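Long-range contacts in transcriptional regulator nlh2 (PDB 4G3V), which probably activates transcription by sigma-54 RNA polymerase, with its GAF domain, here in an inactive state, acting as the regulatory module: residues Pro91-Asn96 / Arg107-Lys112; Lys112-Ala117 / Lys134-Lys139; Glu75-Lys80 / Asn96-Asn101; His44-Ile49 / Gly62-Lys67. All blocks are in the same frame, centred on the assembly; numbering follows the deposited sequence.

Interaction 1. Residues Pro91-Asn96 / Arg107-Lys112; sequences PNVKHN and RLLTEK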
loop_
_atom_site.group_PDB
_atom_site.type_symbol
_atom_site.label_atom_id
_atom_site.label_comp_id
_atom_site.label_asym_id
_atom_site.label_seq_id
_atom_site.Cartn_x
_atom_site.Cartn_y
_atom_site.Cartn_z
ATOM N N PRO A 91 -7.244 9.503 -19.069
ATOM C CA PRO A 91 -8.628 9.970 -19.071
ATOM C C PRO A 91 -9.252 9.756 -20.445
ATOM O O PRO A 91 -8.532 9.781 -21.445
ATOM C CB PRO A 91 -8.502 11.473 -18.780
ATOM C CG PRO A 91 -7.074 11.738 -18.515
ATOM C CD PRO A 91 -6.285 10.620 -19.085
ATOM N N ASN A 92 -10.561 9.521 -20.492
ATOM C CA ASN A 92 -11.266 9.427 -21.765
ATOM C C ASN A 92 -10.543 8.484 -22.721
ATOM O O ASN A 92 -10.289 8.830 -23.891
ATOM C CB ASN A 92 -11.377 10.823 -22.378
ATOM C CG ASN A 92 -11.681 11.891 -21.333
ATOM O OD1 ASN A 92 -10.920 12.851 -21.159
ATOM N ND2 ASN A 92 -12.790 11.716 -20.613
ATOM N N VAL A 93 -10.223 7.291 -22.216
ATOM C CA VAL A 93 -9.313 6.375 -22.899
ATOM C C VAL A 93 -9.893 5.933 -24.234
ATOM O O VAL A 93 -9.160 5.609 -25.165
ATOM C CB VAL A 93 -8.990 5.139 -22.015
ATOM C CG1 VAL A 93 -10.249 4.347 -21.693
ATOM C CG2 VAL A 93 -7.948 4.245 -22.682
ATOM N N LYS A 94 -11.218 5.937 -24.308
ATOM C CA LYS A 94 -11.945 5.515 -25.494
ATOM C C LYS A 94 -11.368 6.221 -26.722
ATOM O O LYS A 94 -11.265 5.627 -27.801
ATOM C CB LYS A 94 -13.429 5.851 -25.302
ATOM C CG LYS A 94 -14.392 5.268 -26.325
ATOM C CD LYS A 94 -15.828 5.591 -25.920
ATOM C CE LYS A 94 -16.828 5.294 -27.030
ATOM N NZ LYS A 94 -16.881 3.853 -27.367
ATOM N N HIS A 95 -10.957 7.476 -26.543
ATOM C CA HIS A 95 -10.534 8.320 -27.665
ATOM C C HIS A 95 -9.040 8.605 -27.682
ATOM O O HIS A 95 -8.582 9.524 -28.373
ATOM C CB HIS A 95 -11.297 9.645 -27.637
ATOM C CG HIS A 95 -12.779 9.486 -27.805
ATOM N ND1 HIS A 95 -13.659 9.543 -26.745
ATOM C CD2 HIS A 95 -13.528 9.250 -28.907
ATOM C CE1 HIS A 95 -14.891 9.359 -27.192
ATOM N NE2 HIS A 95 -14.839 9.176 -28.498
ATOM N N ASN A 96 -8.275 7.813 -26.945
ATOM C CA ASN A 96 -6.841 8.023 -26.861
ATOM C C ASN A 96 -6.075 7.295 -27.959
ATOM O O ASN A 96 -6.359 6.139 -28.262
ATOM C CB ASN A 96 -6.320 7.580 -25.498
ATOM C CG ASN A 96 -4.881 7.964 -25.288
ATOM O OD1 ASN A 96 -3.968 7.221 -25.655
ATOM N ND2 ASN A 96 -4.664 9.138 -24.709
ATOM N N ARG A 107 -15.727 -0.206 -27.427
ATOM C CA ARG A 107 -17.092 0.086 -27.858
ATOM C C ARG A 107 -18.088 0.021 -26.704
ATOM O O ARG A 107 -19.203 0.523 -26.814
ATOM C CB ARG A 107 -17.519 -0.892 -28.946
ATOM C CG ARG A 107 -17.727 -2.302 -28.445
ATOM C CD ARG A 107 -18.184 -3.223 -29.568
ATOM N NE ARG A 107 -19.203 -4.155 -29.102
ATOM C CZ ARG A 107 -18.958 -5.163 -28.274
ATOM N NH1 ARG A 107 -17.725 -5.370 -27.816
ATOM N NH2 ARG A 107 -19.943 -5.961 -27.895
ATOM N N LEU A 108 -17.680 -0.611 -25.607
ATOM C CA LEU A 108 -18.520 -0.726 -24.417
ATOM C C LEU A 108 -18.283 0.420 -23.430
ATOM O O LEU A 108 -19.123 0.686 -22.568
ATOM C CB LEU A 108 -18.266 -2.065 -23.719
ATOM C CG LEU A 108 -19.054 -2.275 -22.424
ATOM C CD1 LEU A 108 -20.565 -2.179 -22.680
ATOM C CD2 LEU A 108 -18.697 -3.612 -21.785
ATOM N N LEU A 109 -17.138 1.087 -23.555
ATOM C CA LEU A 109 -16.811 2.228 -22.704
ATOM C C LEU A 109 -17.555 3.485 -23.143
ATOM O O LEU A 109 -17.881 3.640 -24.323
ATOM C CB LEU A 109 -15.311 2.514 -22.764
ATOM C CG LEU A 109 -14.364 1.389 -22.360
ATOM C CD1 LEU A 109 -12.915 1.866 -22.410
ATOM C CD2 LEU A 109 -14.719 0.883 -20.974
ATOM N N THR A 110 -17.827 4.372 -22.186
ATOM C CA THR A 110 -18.298 5.724 -22.478
ATOM C C THR A 110 -17.097 6.645 -22.587
ATOM O O THR A 110 -15.964 6.221 -22.378
ATOM C CB THR A 110 -19.186 6.280 -21.356
ATOM O OG1 THR A 110 -18.368 6.649 -20.238
ATOM C CG2 THR A 110 -20.228 5.253 -20.921
ATOM N N GLU A 111 -17.341 7.914 -22.891
ATOM C CA GLU A 111 -16.255 8.876 -23.002
ATOM C C GLU A 111 -15.693 9.254 -21.629
ATOM O O GLU A 111 -14.610 9.832 -21.532
ATOM C CB GLU A 111 -16.726 10.132 -23.737
ATOM C CG GLU A 111 -15.611 11.140 -23.988
ATOM C CD GLU A 111 -16.039 12.270 -24.898
ATOM O OE1 GLU A 111 -16.919 12.043 -25.763
ATOM O OE2 GLU A 111 -15.496 13.387 -24.747
ATOM N N LYS A 112 -16.419 8.913 -20.567
ATOM C CA LYS A 112 -15.982 9.257 -19.215
ATOM C C LYS A 112 -15.035 8.213 -18.624
ATOM O O LYS A 112 -14.350 8.482 -17.633
ATOM C CB LYS A 112 -17.191 9.454 -18.302
ATOM C CG LYS A 112 -18.161 10.505 -18.825
ATOM C CD LYS A 112 -18.773 11.321 -17.697
ATOM C CE LYS A 112 -19.722 10.495 -16.845
ATOM N NZ LYS A 112 -20.557 11.365 -15.954
HETATM O O HOH W 1 -11.865 9.802 -17.946
#
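The N92–E111 contact closes the long loop of the GAF domain that joins strand 88-90 to strand 113-122, drawing its start against its end. The amide nitrogen ND2 of N92 donates to the backbone O of E111 at 2.8 Å. At the hydrogen this bond bends to 162°, and the acceptor lies close to the amide plane of N92. Asparagine suits the place twice over, since it tolerates the positive phi of N92 and its short side chain can reach the facing backbone. A water reinforces the closure by accepting from N92 N and donating to K112 O. K94 continues the bridging: its chain is stretched as far as chi4, where it bends, and NZ makes a weak hydrogen bond of 3.2 Å to L109 O. The same ammonium also bonds G106 O, so one long lysine ties two carbonyls of the returning chain. Within that chain T110 OG1 accepts from K112 N, forming an ST turn; OG1 is also bonded to E135 OE2. Underneath, V93 and L109 supply the apolar part, V93 CG1 lying 3.7 Å from L109 CD1, while V93 also packs on F99 and L109 on F133. On the outer side H95 crosses E111 at about a right angle, its ring turned 77° from the carboxylate plane. Here the ring rests against the aliphatic stem of the glutamate: E111 CG is 3.7 Å from both H95 CE1 and H95 ND1, and this ND1, buried by the contact, has no polar partner in the model.

Interaction 2. Residues Lys112-Ala117 / Lys134-Lys139; sequences KHALIA and KEFSDK
The strands carrying H113-A117 and K134-E135 run antiparallel, with A114 and K134 as a hydrogen-bonded pair and H113 and E135 as the non-hydrogen-bonded pair beside it. A114 N donates to K134 O at 2.8 Å, and K134 N returns a bond to A114 O at 3.1 Å. Past the last paired residues the two chains stay together, because F136 N still reaches K112 O at 3.2 Å. The H113–E135 pair brings its α-carbons within 4.0 Å, and their side chains share one face of the sheet. There E135 CG sits over the centre of the imidazole, 3.6 Å from the ring centroid and only 9° off the ring normal, a CH-pi contact. Both polar ends have partners in T110: H113 ND1 accepts from T110 N, which helps to fix the ring's rotation under the glutamate, and E135 OE2 is bonded to T110 OG1. Histidine thus serves as a flat platform with one acceptor at its rim, and glutamate as a methylene stem with a polar tip. The other face carries A114 and K134, and the ring of F136, just past the strand, comes in on A114. A114 CB meets F136 CD2 at 3.8 Å; a small methyl fits this position because the phenyl ring and L142 of helix 139-162 both press on it. F136 also makes an edge-to-face pair with F145 of that helix, while K134 NZ runs to L40 O. The arrangement is the open end of the β-hairpin 113-122/125-135, in the antiparallel sheet of a GAF domain backed by helices.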
loop_
_atom_site.group_PDB
_atom_site.type_symbol
_atom_site.label_atom_id
_atom_site.label_comp_id
_atom_site.label_asym_id
_atom_site.label_seq_id
_atom_site.Cartn_x
_atom_site.Cartn_y
_atom_site.Cartn_z
ATOM N N LYS A 112 -16.419 8.913 -20.567
ATOM C CA LYS A 112 -15.982 9.257 -19.215
ATOM C C LYS A 112 -15.035 8.213 -18.624
ATOM O O LYS A 112 -14.350 8.482 -17.633
ATOM C CB LYS A 112 -17.191 9.454 -18.302
ATOM C CG LYS A 112 -18.161 10.505 -18.825
ATOM C CD LYS A 112 -18.773 11.321 -17.697
ATOM C CE LYS A 112 -19.722 10.495 -16.845
ATOM N NZ LYS A 112 -20.557 11.365 -15.954
ATOM N N HIS A 113 -14.980 7.029 -19.228
ATOM C CA HIS A 113 -14.106 5.976 -18.705
ATOM C C HIS A 113 -12.643 6.355 -18.818
ATOM O O HIS A 113 -12.185 6.798 -19.874
ATOM C CB HIS A 113 -14.320 4.652 -19.439
ATOM C CG HIS A 113 -15.449 3.838 -18.894
ATOM N ND1 HIS A 113 -16.718 3.888 -19.426
ATOM C CD2 HIS A 113 -15.507 2.971 -17.858
ATOM C CE1 HIS A 113 -17.510 3.081 -18.743
ATOM N NE2 HIS A 113 -16.799 2.511 -17.785
ATOM N N ALA A 114 -11.911 6.171 -17.724
ATOM C CA ALA A 114 -10.459 6.259 -17.750
ATOM C C ALA A 114 -9.858 4.865 -17.612
ATOM O O ALA A 114 -10.500 3.935 -17.114
ATOM C CB ALA A 114 -9.958 7.151 -16.643
ATOM N N LEU A 115 -8.613 4.735 -18.054
ATOM C CA LEU A 115 -7.843 3.522 -17.862
ATOM C C LEU A 115 -6.708 3.849 -16.897
ATOM O O LEU A 115 -5.979 4.819 -17.102
ATOM C CB LEU A 115 -7.291 3.035 -19.206
ATOM C CG LEU A 115 -6.557 1.695 -19.249
ATOM C CD1 LEU A 115 -6.368 1.212 -20.679
ATOM C CD2 LEU A 115 -5.222 1.782 -18.565
ATOM N N ILE A 116 -6.574 3.070 -15.833
ATOM C CA ILE A 116 -5.405 3.201 -14.961
ATOM C C ILE A 116 -4.693 1.860 -14.922
ATOM O O ILE A 116 -5.301 0.840 -14.613
ATOM C CB ILE A 116 -5.781 3.601 -13.530
ATOM C CG1 ILE A 116 -6.480 4.957 -13.524
ATOM C CG2 ILE A 116 -4.531 3.630 -12.630
ATOM C CD1 ILE A 116 -7.019 5.352 -12.171
ATOM N N ALA A 117 -3.407 1.871 -15.238
ATOM C CA ALA A 117 -2.615 0.658 -15.259
ATOM C C ALA A 117 -1.380 0.883 -14.400
ATOM O O ALA A 117 -0.661 1.881 -14.576
ATOM C CB ALA A 117 -2.239 0.291 -16.687
ATOM N N LYS A 134 -12.653 2.820 -15.241
ATOM C CA LYS A 134 -13.643 3.414 -14.370
ATOM C C LYS A 134 -13.992 4.828 -14.827
ATOM O O LYS A 134 -13.125 5.563 -15.281
ATOM C CB LYS A 134 -13.108 3.448 -12.942
ATOM C CG LYS A 134 -14.048 4.118 -11.945
ATOM C CD LYS A 134 -13.477 4.025 -10.537
ATOM C CE LYS A 134 -14.230 4.915 -9.569
ATOM N NZ LYS A 134 -15.632 4.456 -9.389
ATOM N N GLU A 135 -15.262 5.195 -14.705
ATOM C CA GLU A 135 -15.714 6.536 -15.067
ATOM C C GLU A 135 -15.336 7.585 -14.020
ATOM O O GLU A 135 -15.461 7.356 -12.823
ATOM C CB GLU A 135 -17.237 6.560 -15.233
ATOM C CG GLU A 135 -17.765 5.808 -16.436
ATOM C CD GLU A 135 -19.220 6.147 -16.702
ATOM O OE1 GLU A 135 -19.950 6.408 -15.723
ATOM O OE2 GLU A 135 -19.630 6.174 -17.880
ATOM N N PHE A 136 -14.918 8.749 -14.498
ATOM C CA PHE A 136 -14.604 9.889 -13.649
ATOM C C PHE A 136 -15.187 11.137 -14.286
ATOM O O PHE A 136 -15.308 11.215 -15.513
ATOM C CB PHE A 136 -13.101 10.070 -13.514
ATOM C CG PHE A 136 -12.426 8.961 -12.776
ATOM C CD1 PHE A 136 -12.309 9.005 -11.400
ATOM C CD2 PHE A 136 -11.922 7.871 -13.456
ATOM C CE1 PHE A 136 -11.695 7.983 -10.712
ATOM C CE2 PHE A 136 -11.296 6.839 -12.776
ATOM C CZ PHE A 136 -11.183 6.896 -11.402
ATOM N N SER A 137 -15.517 12.118 -13.452
ATOM C CA SER A 137 -16.128 13.357 -13.915
ATOM C C SER A 137 -15.170 14.551 -13.881
ATOM O O SER A 137 -15.571 15.674 -14.181
ATOM C CB SER A 137 -17.369 13.661 -13.078
ATOM O OG SER A 137 -18.331 12.629 -13.225
ATOM N N ASP A 138 -13.913 14.312 -13.510
ATOM C CA ASP A 138 -12.886 15.356 -13.548
ATOM C C ASP A 138 -11.488 14.775 -13.351
ATOM O O ASP A 138 -11.314 13.771 -12.660
ATOM C CB ASP A 138 -13.154 16.430 -12.492
ATOM C CG ASP A 138 -13.281 15.855 -11.101
ATOM O OD1 ASP A 138 -12.244 15.464 -10.526
ATOM O OD2 ASP A 138 -14.418 15.802 -10.584
ATOM N N LYS A 139 -10.495 15.423 -13.955
ATOM C CA LYS A 139 -9.120 14.933 -13.924
ATOM C C LYS A 139 -8.568 14.832 -12.506
ATOM O O LYS A 139 -7.643 14.063 -12.246
ATOM C CB LYS A 139 -8.215 15.840 -14.759
ATOM C CG LYS A 139 -8.487 15.779 -16.253
ATOM C CD LYS A 139 -7.615 16.765 -17.015
ATOM C CE LYS A 139 -7.897 16.724 -18.512
ATOM N NZ LYS A 139 -7.122 17.771 -19.246
#

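Interaction 3. Residues Glu75-Lys80 / Asn96-Asn101; sequences EGITGK and NSAFAN
A98, whose carbonyl faces G76 and I77, has its backbone N held by N96 OD1 at 2.9 Å, with an angle of 157° at the hydrogen. This is an Asx turn; the donor stands above the plane of the side-chain carbonyl. F99 N bonds N96 O as well, closing a type I turn from N96 to F99, so asparagine organises the turn with its backbone and its side chain together. The turn lies in the long GAF-domain loop between strands 88-90 and 113-122, and packs that loop on the beginning of helix 76-84. A98 O lies 3.8 Å from G76 CA and 3.9 Å from I77 CG1, van der Waals approaches of an oxygen to carbon. G76 has a positive phi, which favours glycine, and its bare α-carbon lets A100 CB approach to 3.9 Å. I77 does the longer reaching: with CG1 anti to its carbonyl carbon (chi1 -64°), its terminal CD1 comes to F99 CA at 3.8 Å and to F99 CD1 at 4.0 Å. The two side chains pass at a slant. The F99 ring meets V93, I105 and L115, and N101 N sits over the centre of one ring face, 3.5 Å above the plane. I77 likewise continues onto L88, I90 and L115. No hydrogen bond joins the two segments, so their fit rests on shape and van der Waals contact, while the turn and the helix each keep their own internal hydrogen bonds.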
loop_
_atom_site.group_PDB
_atom_site.type_symbol
_atom_site.label_atom_id
_atom_site.label_comp_id
_atom_site.label_asym_id
_atom_site.label_seq_id
_atom_site.Cartn_x
_atom_site.Cartn_y
_atom_site.Cartn_z
ATOM N N GLU A 75 3.595 -2.591 -26.128
ATOM C CA GLU A 75 2.340 -2.765 -26.869
ATOM C C GLU A 75 1.126 -2.221 -26.124
ATOM O O GLU A 75 0.675 -2.807 -25.120
ATOM C CB GLU A 75 2.091 -4.244 -27.178
ATOM C CG GLU A 75 0.765 -4.480 -27.882
ATOM C CD GLU A 75 0.495 -5.949 -28.169
ATOM O OE1 GLU A 75 1.196 -6.817 -27.598
ATOM O OE2 GLU A 75 -0.428 -6.231 -28.960
ATOM N N GLY A 76 0.572 -1.124 -26.627
ATOM C CA GLY A 76 -0.580 -0.510 -25.992
ATOM C C GLY A 76 -0.243 0.071 -24.624
ATOM O O GLY A 76 0.916 0.106 -24.213
ATOM N N ILE A 77 -1.262 0.535 -23.915
ATOM C CA ILE A 77 -1.072 1.191 -22.621
ATOM C C ILE A 77 -0.557 0.216 -21.571
ATOM O O ILE A 77 0.421 0.497 -20.871
ATOM C CB ILE A 77 -2.386 1.846 -22.150
ATOM C CG1 ILE A 77 -2.777 2.963 -23.129
ATOM C CG2 ILE A 77 -2.245 2.403 -20.742
ATOM C CD1 ILE A 77 -4.243 3.337 -23.089
ATOM N N THR A 78 -1.190 -0.950 -21.483
ATOM C CA THR A 78 -0.754 -1.956 -20.535
ATOM C C THR A 78 0.669 -2.428 -20.861
ATOM O O THR A 78 1.483 -2.618 -19.963
ATOM C CB THR A 78 -1.760 -3.129 -20.477
ATOM O OG1 THR A 78 -3.012 -2.650 -19.950
ATOM C CG2 THR A 78 -1.245 -4.228 -19.586
ATOM N N GLY A 79 0.985 -2.568 -22.149
ATOM C CA GLY A 79 2.317 -2.977 -22.565
ATOM C C GLY A 79 3.387 -1.943 -22.241
ATOM O O GLY A 79 4.541 -2.286 -21.987
ATOM N N LYS A 80 3.017 -0.669 -22.247
ATOM C CA LYS A 80 3.976 0.375 -21.899
ATOM C C LYS A 80 4.289 0.361 -20.405
ATOM O O LYS A 80 5.435 0.556 -20.004
ATOM C CB LYS A 80 3.473 1.748 -22.341
ATOM C CG LYS A 80 3.616 1.986 -23.838
ATOM C CD LYS A 80 2.880 3.245 -24.267
ATOM C CE LYS A 80 3.234 3.631 -25.684
ATOM N NZ LYS A 80 2.927 2.543 -26.649
ATOM N N ASN A 96 -8.275 7.813 -26.945
ATOM C CA ASN A 96 -6.841 8.023 -26.861
ATOM C C ASN A 96 -6.075 7.295 -27.959
ATOM O O ASN A 96 -6.359 6.139 -28.262
ATOM C CB ASN A 96 -6.320 7.580 -25.498
ATOM C CG ASN A 96 -4.881 7.964 -25.288
ATOM O OD1 ASN A 96 -3.968 7.221 -25.655
ATOM N ND2 ASN A 96 -4.664 9.138 -24.709
ATOM N N SER A 97 -5.082 7.971 -28.528
ATOM C CA SER A 97 -4.350 7.448 -29.679
ATOM C C SER A 97 -3.519 6.197 -29.371
ATOM O O SER A 97 -3.206 5.425 -30.279
ATOM C CB SER A 97 -3.421 8.528 -30.227
ATOM O OG SER A 97 -2.327 8.738 -29.339
ATOM N N ALA A 98 -3.151 6.006 -28.105
ATOM C CA ALA A 98 -2.286 4.891 -27.718
ATOM C C ALA A 98 -3.087 3.676 -27.256
ATOM O O ALA A 98 -2.524 2.623 -26.968
ATOM C CB ALA A 98 -1.311 5.332 -26.618
ATOM N N PHE A 99 -4.401 3.824 -27.197
ATOM C CA PHE A 99 -5.270 2.744 -26.743
ATOM C C PHE A 99 -5.379 1.646 -27.798
ATOM O O PHE A 99 -5.964 1.846 -28.855
ATOM C CB PHE A 99 -6.646 3.301 -26.393
ATOM C CG PHE A 99 -7.591 2.276 -25.840
ATOM C CD1 PHE A 99 -7.170 1.366 -24.885
ATOM C CD2 PHE A 99 -8.907 2.232 -26.261
ATOM C CE1 PHE A 99 -8.045 0.423 -24.371
ATOM C CE2 PHE A 99 -9.787 1.285 -25.744
ATOM C CZ PHE A 99 -9.351 0.386 -24.802
ATOM N N ALA A 100 -4.814 0.481 -27.506
ATOM C CA ALA A 100 -4.786 -0.607 -28.477
ATOM C C ALA A 100 -6.111 -1.335 -28.483
ATOM O O ALA A 100 -6.374 -2.167 -29.357
ATOM C CB ALA A 100 -3.658 -1.575 -28.162
ATOM N N ASN A 101 -6.947 -1.009 -27.503
ATOM C CA ASN A 101 -8.260 -1.614 -27.385
ATOM C C ASN A 101 -8.209 -3.061 -27.820
ATOM O O ASN A 101 -9.017 -3.502 -28.631
ATOM C CB ASN A 101 -9.269 -0.861 -28.246
ATOM C CG ASN A 101 -10.675 -1.364 -28.045
ATOM O OD1 ASN A 101 -10.917 -2.210 -27.182
ATOM N ND2 ASN A 101 -11.618 -0.845 -28.835
#

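Interaction 4. Residues His44-Ile49 / Gly62-Lys67; sequences HSFIAI and GYFLNK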
loop_
_atom_site.group_PDB
_atom_site.type_symbol
_atom_site.label_atom_id
_atom_site.label_comp_id
_atom_site.label_asym_id
_atom_site.label_seq_id
_atom_site.Cartn_x
_atom_site.Cartn_y
_atom_site.Cartn_z
ATOM N N HIS A 44 -14.712 -3.054 -14.604
ATOM C CA HIS A 44 -13.904 -3.837 -15.531
ATOM C C HIS A 44 -12.437 -3.768 -15.128
ATOM O O HIS A 44 -11.893 -2.682 -14.929
ATOM C CB HIS A 44 -14.051 -3.306 -16.961
ATOM C CG HIS A 44 -15.476 -3.109 -17.395
ATOM N ND1 HIS A 44 -16.250 -4.133 -17.879
ATOM C CD2 HIS A 44 -16.256 -2.001 -17.412
ATOM C CE1 HIS A 44 -17.455 -3.672 -18.188
ATOM N NE2 HIS A 44 -17.481 -2.380 -17.917
ATOM N N SER A 45 -11.781 -4.915 -15.037
ATOM C CA SER A 45 -10.400 -4.930 -14.578
ATOM C C SER A 45 -9.738 -6.243 -14.903
ATOM O O SER A 45 -10.414 -7.247 -15.137
ATOM C CB SER A 45 -10.337 -4.724 -13.055
ATOM O OG SER A 45 -11.013 -5.773 -12.382
ATOM N N PHE A 46 -8.409 -6.240 -14.902
ATOM C CA PHE A 46 -7.666 -7.472 -15.031
ATOM C C PHE A 46 -6.300 -7.340 -14.385
ATOM O O PHE A 46 -5.812 -6.240 -14.171
ATOM C CB PHE A 46 -7.565 -7.928 -16.503
ATOM C CG PHE A 46 -6.734 -7.028 -17.393
ATOM C CD1 PHE A 46 -5.350 -7.077 -17.363
ATOM C CD2 PHE A 46 -7.350 -6.171 -18.287
ATOM C CE1 PHE A 46 -4.583 -6.246 -18.200
ATOM C CE2 PHE A 46 -6.606 -5.348 -19.130
ATOM C CZ PHE A 46 -5.222 -5.386 -19.091
ATOM N N ILE A 47 -5.732 -8.486 -14.026
ATOM C CA ILE A 47 -4.372 -8.575 -13.540
ATOM C C ILE A 47 -3.658 -9.478 -14.532
ATOM O O ILE A 47 -4.100 -10.601 -14.778
ATOM C CB ILE A 47 -4.320 -9.144 -12.110
ATOM C CG1 ILE A 47 -4.977 -8.155 -11.150
ATOM C CG2 ILE A 47 -2.896 -9.432 -11.693
ATOM C CD1 ILE A 47 -5.301 -8.707 -9.761
ATOM N N ALA A 48 -2.599 -8.953 -15.147
ATOM C CA ALA A 48 -1.809 -9.706 -16.114
ATOM C C ALA A 48 -0.445 -10.025 -15.517
ATOM O O ALA A 48 0.137 -9.214 -14.790
ATOM C CB ALA A 48 -1.647 -8.924 -17.384
ATOM N N ILE A 49 0.054 -11.217 -15.820
ATOM C CA ILE A 49 1.284 -11.688 -15.222
ATOM C C ILE A 49 2.305 -12.032 -16.288
ATOM O O ILE A 49 1.956 -12.512 -17.370
ATOM C CB ILE A 49 1.007 -12.922 -14.357
ATOM C CG1 ILE A 49 0.042 -12.531 -13.242
ATOM C CG2 ILE A 49 2.301 -13.475 -13.794
ATOM C CD1 ILE A 49 -0.492 -13.699 -12.433
ATOM N N GLY A 62 -15.642 -8.386 -14.930
ATOM C CA GLY A 62 -16.478 -7.671 -15.876
ATOM C C GLY A 62 -16.293 -8.113 -17.319
ATOM O O GLY A 62 -16.305 -9.295 -17.639
ATOM N N TYR A 63 -16.097 -7.141 -18.199
ATOM C CA TYR A 63 -16.013 -7.387 -19.633
ATOM C C TYR A 63 -14.890 -8.352 -19.992
ATOM O O TYR A 63 -14.997 -9.102 -20.959
ATOM C CB TYR A 63 -15.811 -6.069 -20.388
ATOM C CG TYR A 63 -15.677 -6.265 -21.878
ATOM C CD1 TYR A 63 -16.802 -6.349 -22.692
ATOM C CD2 TYR A 63 -14.428 -6.390 -22.470
ATOM C CE1 TYR A 63 -16.686 -6.541 -24.056
ATOM C CE2 TYR A 63 -14.301 -6.581 -23.833
ATOM C CZ TYR A 63 -15.435 -6.655 -24.621
ATOM O OH TYR A 63 -15.323 -6.849 -25.981
ATOM N N PHE A 64 -13.813 -8.334 -19.216
ATOM C CA PHE A 64 -12.656 -9.178 -19.507
ATOM C C PHE A 64 -12.840 -10.646 -19.124
ATOM O O PHE A 64 -11.980 -11.482 -19.416
ATOM C CB PHE A 64 -11.437 -8.606 -18.809
ATOM C CG PHE A 64 -11.054 -7.265 -19.328
ATOM C CD1 PHE A 64 -10.214 -7.154 -20.417
ATOM C CD2 PHE A 64 -11.558 -6.118 -18.750
ATOM C CE1 PHE A 64 -9.870 -5.923 -20.915
ATOM C CE2 PHE A 64 -11.212 -4.880 -19.242
ATOM C CZ PHE A 64 -10.368 -4.781 -20.327
ATOM N N LEU A 65 -13.949 -10.967 -18.472
ATOM C CA LEU A 65 -14.194 -12.348 -18.099
ATOM C C LEU A 65 -14.111 -13.246 -19.333
ATOM O O LEU A 65 -14.660 -12.915 -20.386
ATOM C CB LEU A 65 -15.563 -12.492 -17.454
ATOM C CG LEU A 65 -15.792 -13.843 -16.775
ATOM C CD1 LEU A 65 -14.891 -13.982 -15.554
ATOM C CD2 LEU A 65 -17.246 -13.983 -16.389
ATOM N N ASN A 66 -13.411 -14.371 -19.195
ATOM C CA ASN A 66 -13.305 -15.369 -20.264
ATOM C C ASN A 66 -12.700 -14.816 -21.548
ATOM O O ASN A 66 -13.143 -15.148 -22.648
ATOM C CB ASN A 66 -14.675 -15.993 -20.566
ATOM C CG ASN A 66 -15.215 -16.806 -19.404
ATOM O OD1 ASN A 66 -14.466 -17.509 -18.722
ATOM N ND2 ASN A 66 -16.515 -16.705 -19.165
ATOM N N LYS A 67 -11.687 -13.973 -21.403
ATOM C CA LYS A 67 -10.960 -13.451 -22.558
ATOM C C LYS A 67 -9.456 -13.680 -22.398
ATOM O O LYS A 67 -8.874 -13.346 -21.361
ATOM C CB LYS A 67 -11.275 -11.966 -22.764
ATOM C CG LYS A 67 -12.741 -11.711 -23.109
ATOM C CD LYS A 67 -12.983 -10.291 -23.588
ATOM C CE LYS A 67 -14.386 -10.127 -24.165
ATOM N NZ LYS A 67 -15.467 -10.399 -23.176
#
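H44 ND1 takes the backbone N-H of Y63 at 3.0 Å, the donor lying in the plane of the imidazole and the angle at the hydrogen being 157°. Since ND1 is the acceptor, a neutral ring would carry its proton on NE2. Beside it F46 turns its edge to the face of F64, a T-shaped pair with centroids 5.0 Å apart and planes at 63°. F46 CD2 stands over the middle of the F64 ring, 3.6 Å from F64 CE1. To place it there F46 CG sits between its backbone N and carbonyl carbon, chi1 67°. H44 CB meets the rim of the same ring, 4.0 Å from F64 CE2. G62, with positive phi, turns the chain so that Y63 N faces the histidine. Farther out, K67 NZ donates to Y63 O at 2.6 Å and lies over the tyrosine ring, while Y63 OH bonds T103 O and F64 packs on T103 and I105. S45 and I47 lean on L33 of helix 25-40. The loop after strand 54-61 thus folds across one face of the GAF sheet while helices back the other; in GAF domains generally, that loop-covered face is where ligands commonly bind.

All four contacts belong to one GAF domain; interactions 1, 2 and 4 are partly buried, and interaction 3 is a surface contact. Interactions 1 and 3 share N96 and shape the same long loop: interaction 1 closes it by side-chain-to-backbone bonds and water, whereas interaction 3 fits it to helix 76-84 without a hydrogen bond between segments. Interaction 2, regular strand pairing, shares K112 with interaction 1 and is also tied to it by the V93 N–H113 O bond. Interaction 4 is chiefly aromatic, and its centre lies about 9 Å from the centre of the chain. V93, L115, I77 and F99 pack together where interactions 1, 2 and 3 come close; L108 packs on H44 and Y63, joining interactions 1 and 4.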